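Local coordinates for LRR receptor-like serine/threonine-protein kinase RGI3 (Arabidopsis thaliana, PDB 5HZ0), which senses RGF peptide hormones through its extracellular leucine-rich repeats and, with a cytoplasmic kinase domain, relays the signal that maintains the root stem cell niche, at residues I101-G106 with P126-E131; R83-K88 with N107-V112; L150-G155 with P175-N180; L39-L44 with L63-L68. The protein carries 5 engineered substitutions. All blocks are in the same frame, centred on the assembly; numbering follows the deposited sequence.

Interaction 1 (I101-G106 with P126-E131); sequences IPMEIG and PRSIGE
No aromatic ring enters this contact; its nearest equivalent is the puckered ring of Pro126, and three apolar side chains of the preceding repeat gather round it. Ile101 crosses it at about a right angle, its CG2 lying 3.7 Å from Pro126 CD; Ile105 also comes across, with CG2 4.1 Å from Pro126 CG; and Met103 SD sits 4.0 Å from Pro126 CB. The two segments are successive turns of a plant-type leucine-rich-repeat solenoid, where an Ile-Pro-x-x-Ile-Gly stretch, or a close variant, runs into a short 3-10 turn on the convex side. Putting a glycine in place of Pro126 would probably open a gap among Ile101, Met103 and Ile105, which share this ring as an apolar neighbour. Met103 extends away from its own backbone nitrogen (chi1 -174°) and then bends at chi2 (76°), which brings its sulfur over to Ser128, 3.3 Å between Met103 SD and Ser128 OG. Further along the turn, Gly106 lets the backbones draw close, its CA 3.5 Å from Ser128 O. The outer end of Arg127 turns away to a salt bridge with Glu153. Across the interface, Ser128 OG donates a weak hydrogen bond of 3.0 Å to Met103 O.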
loop_
_atom_site.group_PDB
_atom_site.type_symbol
_atom_site.label_atom_id
_atom_site.label_comp_id
_atom_site.label_asym_id
_atom_site.label_seq_id
_atom_site.Cartn_x
_atom_site.Cartn_y
_atom_site.Cartn_z
ATOM N N ILE A 101 32.831 13.695 -5.391
ATOM C CA ILE A 101 33.047 14.008 -6.788
ATOM C C ILE A 101 34.081 15.132 -6.771
ATOM O O ILE A 101 33.839 16.206 -6.207
ATOM C CB ILE A 101 31.749 14.451 -7.453
ATOM C CG1 ILE A 101 30.778 13.270 -7.536
ATOM C CG2 ILE A 101 32.022 15.003 -8.838
ATOM C CD1 ILE A 101 29.317 13.677 -7.637
ATOM N N PRO A 102 35.271 14.866 -7.322
ATOM C CA PRO A 102 36.351 15.857 -7.243
ATOM C C PRO A 102 35.974 17.127 -7.998
ATOM O O PRO A 102 35.221 17.038 -8.965
ATOM C CB PRO A 102 37.515 15.150 -7.945
ATOM C CG PRO A 102 37.207 13.683 -7.780
ATOM C CD PRO A 102 35.725 13.596 -7.913
ATOM N N MET A 103 36.474 18.276 -7.550
ATOM C CA MET A 103 36.260 19.556 -8.230
ATOM C C MET A 103 36.763 19.503 -9.675
ATOM O O MET A 103 36.170 20.090 -10.590
ATOM C CB MET A 103 36.991 20.666 -7.468
ATOM C CG MET A 103 36.742 22.088 -7.974
ATOM S SD MET A 103 35.134 22.771 -7.497
ATOM C CE MET A 103 35.377 24.520 -7.848
ATOM N N GLU A 104 37.835 18.749 -9.886
ATOM C CA GLU A 104 38.487 18.683 -11.187
ATOM C C GLU A 104 37.569 18.103 -12.275
ATOM O O GLU A 104 37.948 18.062 -13.455
ATOM C CB GLU A 104 39.795 17.891 -11.106
ATOM C CG GLU A 104 40.876 18.540 -10.251
ATOM C CD GLU A 104 40.587 18.468 -8.759
ATOM O OE1 GLU A 104 39.794 17.599 -8.332
ATOM O OE2 GLU A 104 41.151 19.293 -8.011
ATOM N N ILE A 105 36.384 17.637 -11.868
ATOM C CA ILE A 105 35.338 17.240 -12.800
ATOM C C ILE A 105 35.112 18.363 -13.809
ATOM O O ILE A 105 34.890 18.111 -14.996
ATOM C CB ILE A 105 34.001 16.914 -12.075
ATOM C CG1 ILE A 105 32.936 16.422 -13.061
ATOM C CG2 ILE A 105 33.449 18.134 -11.344
ATOM C CD1 ILE A 105 32.863 14.921 -13.224
ATOM N N GLY A 106 35.212 19.605 -13.340
ATOM C CA GLY A 106 34.958 20.755 -14.189
ATOM C C GLY A 106 35.942 20.887 -15.333
ATOM O O GLY A 106 35.717 21.660 -16.259
ATOM N N PRO A 126 30.294 19.393 -6.643
ATOM C CA PRO A 126 31.220 20.513 -6.827
ATOM C C PRO A 126 30.562 21.640 -7.592
ATOM O O PRO A 126 29.697 21.372 -8.417
ATOM C CB PRO A 126 32.330 19.905 -7.681
ATOM C CG PRO A 126 32.259 18.459 -7.417
ATOM C CD PRO A 126 30.830 18.135 -7.186
ATOM N N ARG A 127 30.961 22.879 -7.323
ATOM C CA ARG A 127 30.384 24.023 -8.012
ATOM C C ARG A 127 30.975 24.059 -9.409
ATOM O O ARG A 127 30.585 24.866 -10.252
ATOM C CB ARG A 127 30.696 25.320 -7.274
ATOM C CG ARG A 127 31.083 25.116 -5.828
ATOM C CD ARG A 127 30.193 25.916 -4.909
ATOM N NE ARG A 127 29.874 27.224 -5.471
ATOM C CZ ARG A 127 29.478 28.270 -4.751
ATOM N NH1 ARG A 127 29.366 28.167 -3.430
ATOM N NH2 ARG A 127 29.203 29.424 -5.350
ATOM N N SER A 128 31.932 23.164 -9.624
ATOM C CA SER A 128 32.618 22.991 -10.892
ATOM C C SER A 128 31.776 22.407 -12.042
ATOM O O SER A 128 32.164 22.552 -13.200
ATOM C CB SER A 128 33.833 22.091 -10.684
ATOM O OG SER A 128 35.023 22.839 -10.779
ATOM N N ILE A 129 30.662 21.730 -11.740
ATOM C CA ILE A 129 29.848 21.144 -12.806
ATOM C C ILE A 129 29.430 22.220 -13.788
ATOM O O ILE A 129 29.267 21.949 -14.975
ATOM C CB ILE A 129 28.581 20.379 -12.310
ATOM C CG1 ILE A 129 28.050 20.958 -11.003
ATOM C CG2 ILE A 129 28.864 18.882 -12.153
ATOM C CD1 ILE A 129 27.387 22.302 -11.125
ATOM N N GLY A 130 29.299 23.448 -13.292
ATOM C CA GLY A 130 28.872 24.562 -14.120
ATOM C C GLY A 130 29.802 24.836 -15.287
ATOM O O GLY A 130 29.445 25.546 -16.221
ATOM N N GLU A 131 31.005 24.285 -15.240
ATOM C CA GLU A 131 31.950 24.502 -16.326
ATOM C C GLU A 131 31.798 23.470 -17.437
ATOM O O GLU A 131 32.475 23.544 -18.463
ATOM C CB GLU A 131 33.381 24.526 -15.803
ATOM C CG GLU A 131 33.759 25.851 -15.178
ATOM C CD GLU A 131 35.062 25.773 -14.416
ATOM O OE1 GLU A 131 35.916 24.936 -14.797
ATOM O OE2 GLU A 131 35.227 26.535 -13.429
#

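Interaction 2 (R83-K88 with N107-V112); sequences RLKKLK and NLSGLV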
loop_
_atom_site.group_PDB
_atom_site.type_symbol
_atom_site.label_atom_id
_atom_site.label_comp_id
_atom_site.label_asym_id
_atom_site.label_seq_id
_atom_site.Cartn_x
_atom_site.Cartn_y
_atom_site.Cartn_z
ATOM N N ARG A 83 41.952 14.132 -15.864
ATOM C CA ARG A 83 42.973 14.647 -16.767
ATOM C C ARG A 83 42.602 14.381 -18.222
ATOM O O ARG A 83 43.196 14.959 -19.132
ATOM C CB ARG A 83 44.339 14.029 -16.455
ATOM C CG ARG A 83 44.874 14.394 -15.078
ATOM C CD ARG A 83 46.170 13.662 -14.760
ATOM N NE ARG A 83 46.812 14.202 -13.565
ATOM C CZ ARG A 83 47.902 13.687 -13.010
ATOM N NH1 ARG A 83 48.467 12.609 -13.540
ATOM N NH2 ARG A 83 48.424 14.244 -11.927
ATOM N N LEU A 84 41.581 13.562 -18.453
ATOM C CA LEU A 84 41.301 13.160 -19.815
ATOM C C LEU A 84 40.383 14.206 -20.407
ATOM O O LEU A 84 39.173 14.144 -20.247
ATOM C CB LEU A 84 40.570 11.815 -19.804
ATOM C CG LEU A 84 41.166 10.689 -18.961
ATOM C CD1 LEU A 84 40.286 9.460 -19.020
ATOM C CD2 LEU A 84 42.559 10.366 -19.431
ATOM N N LYS A 85 40.958 15.088 -21.215
ATOM C CA LYS A 85 40.264 16.287 -21.672
ATOM C C LYS A 85 39.406 15.946 -22.893
ATOM O O LYS A 85 38.606 16.752 -23.360
ATOM C CB LYS A 85 41.299 17.390 -21.969
ATOM C CG LYS A 85 40.750 18.747 -22.397
ATOM C CD LYS A 85 40.565 19.706 -21.227
ATOM C CE LYS A 85 39.947 21.030 -21.698
ATOM N NZ LYS A 85 40.546 21.560 -22.967
ATOM N N LYS A 86 39.582 14.736 -23.409
ATOM C CA LYS A 86 38.821 14.287 -24.572
ATOM C C LYS A 86 37.599 13.419 -24.257
ATOM O O LYS A 86 36.953 12.910 -25.169
ATOM C CB LYS A 86 39.741 13.599 -25.588
ATOM C CG LYS A 86 40.402 14.574 -26.555
ATOM C CD LYS A 86 41.670 14.009 -27.178
ATOM C CE LYS A 86 42.369 15.094 -27.986
ATOM N NZ LYS A 86 43.771 14.746 -28.359
ATOM N N LEU A 87 37.290 13.238 -22.975
ATOM C CA LEU A 87 36.198 12.352 -22.562
ATOM C C LEU A 87 34.827 12.973 -22.812
ATOM O O LEU A 87 34.540 14.066 -22.336
ATOM C CB LEU A 87 36.339 12.028 -21.073
ATOM C CG LEU A 87 35.983 10.613 -20.627
ATOM C CD1 LEU A 87 36.946 9.610 -21.242
ATOM C CD2 LEU A 87 36.000 10.517 -19.103
ATOM N N LYS A 88 34.013 12.322 -23.634
ATOM C CA LYS A 88 32.611 12.710 -23.784
ATOM C C LYS A 88 31.624 11.813 -23.024
ATOM O O LYS A 88 30.469 12.166 -22.806
ATOM C CB LYS A 88 32.246 12.817 -25.272
ATOM C CG LYS A 88 33.035 13.892 -26.020
ATOM C CD LYS A 88 32.744 13.874 -27.533
ATOM C CE LYS A 88 31.309 14.305 -27.870
ATOM N NZ LYS A 88 30.762 13.532 -29.034
ATOM N N ASN A 107 37.035 20.133 -15.276
ATOM C CA ASN A 107 38.051 20.198 -16.317
ATOM C C ASN A 107 37.747 19.362 -17.558
ATOM O O ASN A 107 38.412 19.521 -18.584
ATOM C CB ASN A 107 39.426 19.823 -15.764
ATOM C CG ASN A 107 40.135 20.998 -15.115
ATOM O OD1 ASN A 107 39.988 22.142 -15.544
ATOM N ND2 ASN A 107 40.914 20.716 -14.077
ATOM N N LEU A 108 36.738 18.496 -17.499
ATOM C CA LEU A 108 36.483 17.679 -18.664
ATOM C C LEU A 108 35.532 18.496 -19.495
ATOM O O LEU A 108 34.317 18.374 -19.367
ATOM C CB LEU A 108 35.761 16.391 -18.262
ATOM C CG LEU A 108 36.385 15.419 -17.267
ATOM C CD1 LEU A 108 35.463 14.229 -17.043
ATOM C CD2 LEU A 108 37.741 14.958 -17.739
ATOM N N SER A 109 36.086 19.190 -20.477
ATOM C CA SER A 109 35.385 20.303 -21.089
ATOM C C SER A 109 34.444 19.810 -22.171
ATOM O O SER A 109 33.579 20.546 -22.638
ATOM C CB SER A 109 36.389 21.314 -21.656
ATOM O OG SER A 109 35.782 22.576 -21.867
ATOM N N GLY A 110 34.623 18.561 -22.582
ATOM C CA GLY A 110 33.780 18.000 -23.617
ATOM C C GLY A 110 32.824 16.932 -23.145
ATOM O O GLY A 110 32.149 16.306 -23.960
ATOM N N LEU A 111 32.768 16.723 -21.833
ATOM C CA LEU A 111 31.912 15.696 -21.251
ATOM C C LEU A 111 30.447 15.935 -21.604
ATOM O O LEU A 111 29.940 17.048 -21.470
ATOM C CB LEU A 111 32.089 15.655 -19.732
ATOM C CG LEU A 111 31.506 14.440 -19.006
ATOM C CD1 LEU A 111 32.103 13.153 -19.581
ATOM C CD2 LEU A 111 31.727 14.531 -17.474
ATOM N N VAL A 112 29.782 14.874 -22.049
ATOM C CA VAL A 112 28.382 14.913 -22.459
ATOM C C VAL A 112 27.533 14.059 -21.521
ATOM O O VAL A 112 26.518 14.510 -20.982
ATOM C CB VAL A 112 28.183 14.479 -23.943
ATOM C CG1 VAL A 112 26.703 14.453 -24.294
ATOM C CG2 VAL A 112 28.921 15.420 -24.874
#
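Lys85 sends CG away from its backbone nitrogen (chi1 -177°) and then bends at chi2 (93°), which lays its methylenes over the neighbouring turn: CD is 3.4 Å from Asn107 O, and CE is 3.6 Å from Ser109 CB. Leu108 holds CG opposite its carbonyl carbon (chi1 -59°), which carries its branch CD2 to Leu84 O. Both segments contain a type I turn, Leu84 to Leu87 and Leu108 to Leu111, and they stack as equivalent loops that lead into parallel strands of consecutive leucine-rich repeats. Inside, Leu87 CD2 and Leu108 CD1 meet loosely at 4.3 Å. At the far end Val112 N donates to Lys88 O, 2.9 Å, as the first rung before the strands. Just before it, Leu111 CA approaches Leu87 O at 3.3 Å in a CH...O contact. Lys88 and Val112 lie side by side and point the same way, with Lys88 CE 4.0 Å from Val112 CG2. Leu84 and Leu87 also pack on Leu63. Lysine thus serves this contact through its aliphatic stem, and the polar link between the turns rests on the backbone, which implies a join that depends more on chain shape than on charge.

Interaction 3 (L150-G155 with P175-N180); sequences LPWEIG and PASIGN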
loop_
_atom_site.group_PDB
_atom_site.type_symbol
_atom_site.label_atom_id
_atom_site.label_comp_id
_atom_site.label_asym_id
_atom_site.label_seq_id
_atom_site.Cartn_x
_atom_site.Cartn_y
_atom_site.Cartn_z
ATOM N N LEU A 150 21.941 21.553 -4.100
ATOM C CA LEU A 150 22.300 21.521 -5.509
ATOM C C LEU A 150 22.972 22.854 -5.820
ATOM O O LEU A 150 22.386 23.913 -5.595
ATOM C CB LEU A 150 21.055 21.310 -6.381
ATOM C CG LEU A 150 21.237 21.248 -7.898
ATOM C CD1 LEU A 150 22.029 20.010 -8.324
ATOM C CD2 LEU A 150 19.884 21.300 -8.598
ATOM N N PRO A 151 24.216 22.809 -6.317
ATOM C CA PRO A 151 24.949 24.065 -6.503
ATOM C C PRO A 151 24.324 24.976 -7.548
ATOM O O PRO A 151 23.813 24.529 -8.571
ATOM C CB PRO A 151 26.341 23.606 -6.947
ATOM C CG PRO A 151 26.121 22.251 -7.535
ATOM C CD PRO A 151 24.997 21.638 -6.757
ATOM N N TRP A 152 24.370 26.265 -7.250
ATOM C CA TRP A 152 23.877 27.315 -8.115
ATOM C C TRP A 152 24.417 27.158 -9.547
ATOM O O TRP A 152 23.690 27.322 -10.554
ATOM C CB TRP A 152 24.313 28.648 -7.512
ATOM C CG TRP A 152 23.829 29.806 -8.253
ATOM C CD1 TRP A 152 24.515 30.523 -9.187
ATOM C CD2 TRP A 152 22.539 30.407 -8.145
ATOM N NE1 TRP A 152 23.724 31.536 -9.673
ATOM C CE2 TRP A 152 22.503 31.487 -9.044
ATOM C CE3 TRP A 152 21.402 30.135 -7.378
ATOM C CZ2 TRP A 152 21.382 32.297 -9.196
ATOM C CZ3 TRP A 152 20.288 30.936 -7.535
ATOM C CH2 TRP A 152 20.288 32.004 -8.433
ATOM N N GLU A 153 25.686 26.775 -9.637
ATOM C CA GLU A 153 26.372 26.681 -10.927
ATOM C C GLU A 153 25.729 25.687 -11.899
ATOM O O GLU A 153 26.076 25.654 -13.079
ATOM C CB GLU A 153 27.840 26.342 -10.716
ATOM C CG GLU A 153 28.662 27.495 -10.134
ATOM C CD GLU A 153 28.454 27.724 -8.634
ATOM O OE1 GLU A 153 27.747 26.931 -7.966
ATOM O OE2 GLU A 153 29.016 28.711 -8.128
ATOM N N ILE A 154 24.792 24.881 -11.410
ATOM C CA ILE A 154 24.093 23.944 -12.275
ATOM C C ILE A 154 23.381 24.678 -13.404
ATOM O O ILE A 154 23.131 24.097 -14.456
ATOM C CB ILE A 154 23.067 23.081 -11.517
ATOM C CG1 ILE A 154 22.762 21.814 -12.318
ATOM C CG2 ILE A 154 21.785 23.863 -11.257
ATOM C CD1 ILE A 154 23.957 20.951 -12.530
ATOM N N GLY A 155 23.080 25.959 -13.198
ATOM C CA GLY A 155 22.369 26.707 -14.218
ATOM C C GLY A 155 23.240 26.984 -15.427
ATOM O O GLY A 155 22.773 27.460 -16.466
ATOM N N PRO A 175 17.934 25.691 -6.537
ATOM C CA PRO A 175 18.338 27.068 -6.840
ATOM C C PRO A 175 17.513 27.664 -7.976
ATOM O O PRO A 175 17.078 26.934 -8.859
ATOM C CB PRO A 175 19.788 26.912 -7.291
ATOM C CG PRO A 175 19.864 25.519 -7.837
ATOM C CD PRO A 175 18.937 24.703 -6.975
ATOM N N ALA A 176 17.320 28.980 -7.954
ATOM C CA ALA A 176 16.604 29.690 -9.004
ATOM C C ALA A 176 17.346 29.511 -10.336
ATOM O O ALA A 176 16.768 29.636 -11.426
ATOM C CB ALA A 176 16.468 31.162 -8.632
ATOM N N SER A 177 18.625 29.162 -10.212
ATOM C CA SER A 177 19.497 28.791 -11.318
ATOM C C SER A 177 18.843 27.800 -12.267
ATOM O O SER A 177 19.107 27.809 -13.459
ATOM C CB SER A 177 20.716 28.080 -10.740
ATOM O OG SER A 177 21.807 28.950 -10.608
ATOM N N ILE A 178 18.016 26.919 -11.715
ATOM C CA ILE A 178 17.389 25.866 -12.486
ATOM C C ILE A 178 16.626 26.422 -13.684
ATOM O O ILE A 178 16.578 25.774 -14.722
ATOM C CB ILE A 178 16.510 24.938 -11.601
ATOM C CG1 ILE A 178 16.734 23.485 -12.001
ATOM C CG2 ILE A 178 15.028 25.322 -11.643
ATOM C CD1 ILE A 178 18.140 23.021 -11.743
ATOM N N GLY A 179 16.091 27.639 -13.564
ATOM C CA GLY A 179 15.372 28.256 -14.671
ATOM C C GLY A 179 16.202 28.587 -15.923
ATOM O O GLY A 179 15.659 28.959 -16.979
ATOM N N ASN A 180 17.521 28.481 -15.801
ATOM C CA ASN A 180 18.410 28.714 -16.927
ATOM C C ASN A 180 18.535 27.472 -17.818
ATOM O O ASN A 180 19.123 27.528 -18.891
ATOM C CB ASN A 180 19.796 29.152 -16.441
ATOM C CG ASN A 180 19.901 30.652 -16.261
ATOM O OD1 ASN A 180 20.228 31.142 -15.176
ATOM N ND2 ASN A 180 19.619 31.396 -17.331
#
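Trp152 O has two donors near it: Gly155 N of its own 3-10 turn at 3.0 Å, and Ser177 OG of the next repeat, modelled as a second donor. That second bond is too short as built for its length to be trusted. The same serine lies over one face of the indole, with Ser177 CB 4.0 Å from the centroid of the Trp152 six-membered ring and only 15° off its normal, a CH-pi contact. Trp152 is put there by a side chain extended away from its backbone nitrogen (chi1 -177°), with the ring turned across at chi2 -97°. Its benzene side then runs on to the neighbouring turn: Trp152 CE3 is 3.6 Å from Pro175 CB, and Trp152 CH2 is 3.9 Å from Ala176 CB. Beneath, in the interior of the solenoid, Ile178 CD1 touches both Ile154 CG2 (3.8 Å) and Leu150 CD2 (4.0 Å), while Leu150 also crosses Pro175. Gly155 CA sits 3.5 Å from Ser177 O. This is the convex-side stacking of 3-10 turns seen in plant leucine-rich repeats, with Leu150-Pro151 filling the Ile-Pro position. The sounder tie between the repeats is the apolar one, the serine methylene on the indole with Pro175 and Ala176 alongside; the hydroxyl probably adds a polar link, but one of doubtful length.

Interaction 4 (L39-L44 with L63-L68); sequences LTSLTL and LELLDL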
loop_
_atom_site.group_PDB
_atom_site.type_symbol
_atom_site.label_atom_id
_atom_site.label_comp_id
_atom_site.label_asym_id
_atom_site.label_seq_id
_atom_site.Cartn_x
_atom_site.Cartn_y
_atom_site.Cartn_z
ATOM N N LEU A 39 44.418 4.477 -27.649
ATOM C CA LEU A 39 43.056 4.000 -27.369
ATOM C C LEU A 39 42.053 5.139 -27.146
ATOM O O LEU A 39 42.251 5.992 -26.276
ATOM C CB LEU A 39 43.076 3.093 -26.133
ATOM C CG LEU A 39 41.783 2.459 -25.620
ATOM C CD1 LEU A 39 41.339 1.329 -26.520
ATOM C CD2 LEU A 39 41.974 1.947 -24.201
ATOM N N THR A 40 40.988 5.155 -27.949
ATOM C CA THR A 40 39.952 6.181 -27.833
ATOM C C THR A 40 38.733 5.821 -26.957
ATOM O O THR A 40 38.029 6.706 -26.454
ATOM C CB THR A 40 39.465 6.598 -29.252
ATOM O OG1 THR A 40 39.421 8.027 -29.346
ATOM C CG2 THR A 40 38.084 6.014 -29.573
ATOM N N SER A 41 38.503 4.525 -26.757
ATOM C CA SER A 41 37.280 4.063 -26.103
ATOM C C SER A 41 37.533 2.823 -25.247
ATOM O O SER A 41 38.074 1.841 -25.737
ATOM C CB SER A 41 36.204 3.802 -27.160
ATOM O OG SER A 41 35.052 3.196 -26.608
ATOM N N LEU A 42 37.140 2.861 -23.978
ATOM C CA LEU A 42 37.400 1.731 -23.085
ATOM C C LEU A 42 36.164 1.276 -22.311
ATOM O O LEU A 42 35.672 1.989 -21.431
ATOM C CB LEU A 42 38.531 2.067 -22.111
ATOM C CG LEU A 42 38.865 0.953 -21.113
ATOM C CD1 LEU A 42 39.174 -0.340 -21.850
ATOM C CD2 LEU A 42 40.019 1.347 -20.187
ATOM N N THR A 43 35.679 0.081 -22.635
ATOM C CA THR A 43 34.533 -0.482 -21.945
ATOM C C THR A 43 34.907 -1.805 -21.317
ATOM O O THR A 43 35.066 -2.812 -22.011
ATOM C CB THR A 43 33.386 -0.766 -22.925
ATOM O OG1 THR A 43 33.247 0.328 -23.836
ATOM C CG2 THR A 43 32.079 -0.979 -22.184
ATOM N N LEU A 44 35.043 -1.799 -19.998
ATOM C CA LEU A 44 35.074 -3.021 -19.220
ATOM C C LEU A 44 33.860 -2.926 -18.317
ATOM O O LEU A 44 33.887 -2.215 -17.312
ATOM C CB LEU A 44 36.348 -3.068 -18.382
ATOM C CG LEU A 44 37.620 -2.652 -19.126
ATOM C CD1 LEU A 44 38.754 -2.380 -18.139
ATOM C CD2 LEU A 44 38.034 -3.695 -20.168
ATOM N N LEU A 63 41.289 9.107 -24.745
ATOM C CA LEU A 63 40.039 8.549 -24.247
ATOM C C LEU A 63 38.841 9.495 -24.417
ATOM O O LEU A 63 38.904 10.690 -24.120
ATOM C CB LEU A 63 40.180 8.119 -22.793
ATOM C CG LEU A 63 39.607 6.736 -22.507
ATOM C CD1 LEU A 63 40.055 5.746 -23.571
ATOM C CD2 LEU A 63 40.047 6.282 -21.118
ATOM N N GLU A 64 37.750 8.914 -24.891
ATOM C CA GLU A 64 36.538 9.623 -25.243
ATOM C C GLU A 64 35.389 8.969 -24.499
ATOM O O GLU A 64 34.544 9.652 -23.924
ATOM C CB GLU A 64 36.311 9.654 -26.765
ATOM C CG GLU A 64 37.114 10.745 -27.471
ATOM C CD GLU A 64 37.188 10.586 -28.987
ATOM O OE1 GLU A 64 36.204 10.121 -29.615
ATOM O OE2 GLU A 64 38.248 10.940 -29.548
ATOM N N LEU A 65 35.279 7.652 -24.641
ATOM C CA LEU A 65 34.401 6.877 -23.776
ATOM C C LEU A 65 35.197 6.096 -22.721
ATOM O O LEU A 65 36.195 5.454 -23.033
ATOM C CB LEU A 65 33.533 5.921 -24.599
ATOM C CG LEU A 65 32.400 5.198 -23.851
ATOM C CD1 LEU A 65 31.173 5.031 -24.745
ATOM C CD2 LEU A 65 32.852 3.836 -23.316
ATOM N N LEU A 66 34.754 6.170 -21.470
ATOM C CA LEU A 66 35.200 5.241 -20.434
ATOM C C LEU A 66 33.959 4.690 -19.737
ATOM O O LEU A 66 33.225 5.438 -19.101
ATOM C CB LEU A 66 36.116 5.948 -19.421
ATOM C CG LEU A 66 36.673 5.147 -18.227
ATOM C CD1 LEU A 66 37.662 4.060 -18.667
ATOM C CD2 LEU A 66 37.328 6.066 -17.189
ATOM N N ASP A 67 33.689 3.398 -19.889
ATOM C CA ASP A 67 32.583 2.791 -19.159
ATOM C C ASP A 67 33.082 1.642 -18.293
ATOM O O ASP A 67 33.449 0.577 -18.794
ATOM C CB ASP A 67 31.490 2.310 -20.114
ATOM C CG ASP A 67 30.415 1.494 -19.416
ATOM O OD1 ASP A 67 30.143 1.741 -18.229
ATOM O OD2 ASP A 67 29.831 0.598 -20.053
ATOM N N LEU A 68 33.117 1.888 -16.990
ATOM C CA LEU A 68 33.473 0.885 -15.995
ATOM C C LEU A 68 32.272 0.328 -15.231
ATOM O O LEU A 68 32.429 -0.370 -14.225
ATOM C CB LEU A 68 34.588 1.396 -15.090
ATOM C CG LEU A 68 35.863 1.589 -15.925
ATOM C CD1 LEU A 68 36.947 2.313 -15.134
ATOM C CD2 LEU A 68 36.386 0.253 -16.437
#
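Backbone hydrogen bonds carry this contact, a parallel pairing of strands 41-44 and 65-67, whose axes come within 4.7 Å at an angle of 9°. Leu42 is the central residue: its N donates to Leu65 O at 2.9 Å from above the carbonyl plane, and its O accepts from Asp67 N, also 2.9 Å, in the carbonyl plane. Before the strands, Thr40 O takes a bond from Glu64 N (2.7 Å) and a weak one from Leu65 N; at their end, Leu44 N reaches Asp67 O weakly. CH...O contacts fill in between, such as Leu66 CA to Leu42 O.

Apolar packing lies on the interior face. Leu42 and Leu66 run side by side, Leu42 CD2 being 3.9 Å from Leu66 CD1; both hold CG opposite the backbone nitrogen (chi1 179° in each), which keeps the two chains in step. Leu44 and Leu68 repeat the pattern, with Leu44 CB 3.8 Å from Leu68 CD2. Leu63 CD1 tucks in near Leu39.

The other face is mixed: Leu65 lies there among Ser41, Thr43 and Asp67. Thr43 CG2 lies 3.5 Å from Asp67 OD2, while Asp67 OD1 bonds to Ser69. At the near end, Glu64 OE2 is 3.1 Å from Thr40 OG1, whose hydrogen bond goes to Glu62 O. An alanine in place of Glu64 keeps the backbone donor but removes the carboxylate, and would probably leave the Thr40 hydroxyl without its neighbour on that side.

Stacked leucines inside, alternating residues on the concave face, and Asn71 linking Leu44 O and Leu68 O as a step of the asparagine ladder are the signature of a leucine-rich-repeat solenoid.

The four contacts join neighbouring repeats in the amino-terminal part of the solenoid: interaction 4 its inner strands, interaction 2 the turns leading into the next strands, interactions 1 and 3 the convex turns. Interactions 1 and 2, centres 12 Å apart, have segments that adjoin and alternate along the chain. Interactions 2 and 4, centres also 12 Å apart, meet where Lys88 N probably hydrogen-bonds Glu64 O at 2.7 Å. Interactions 1 and 3, centres 14 Å apart, are tied by the salt bridge of Arg127 NH2 to Glu153 OE2, 2.9 Å, and by Ile129 packing on Pro151. The peptide-recognition residues Phe117 and Asp118 follow segment 107-112, and Met162 to Glu167 lie between the segments of interaction 3.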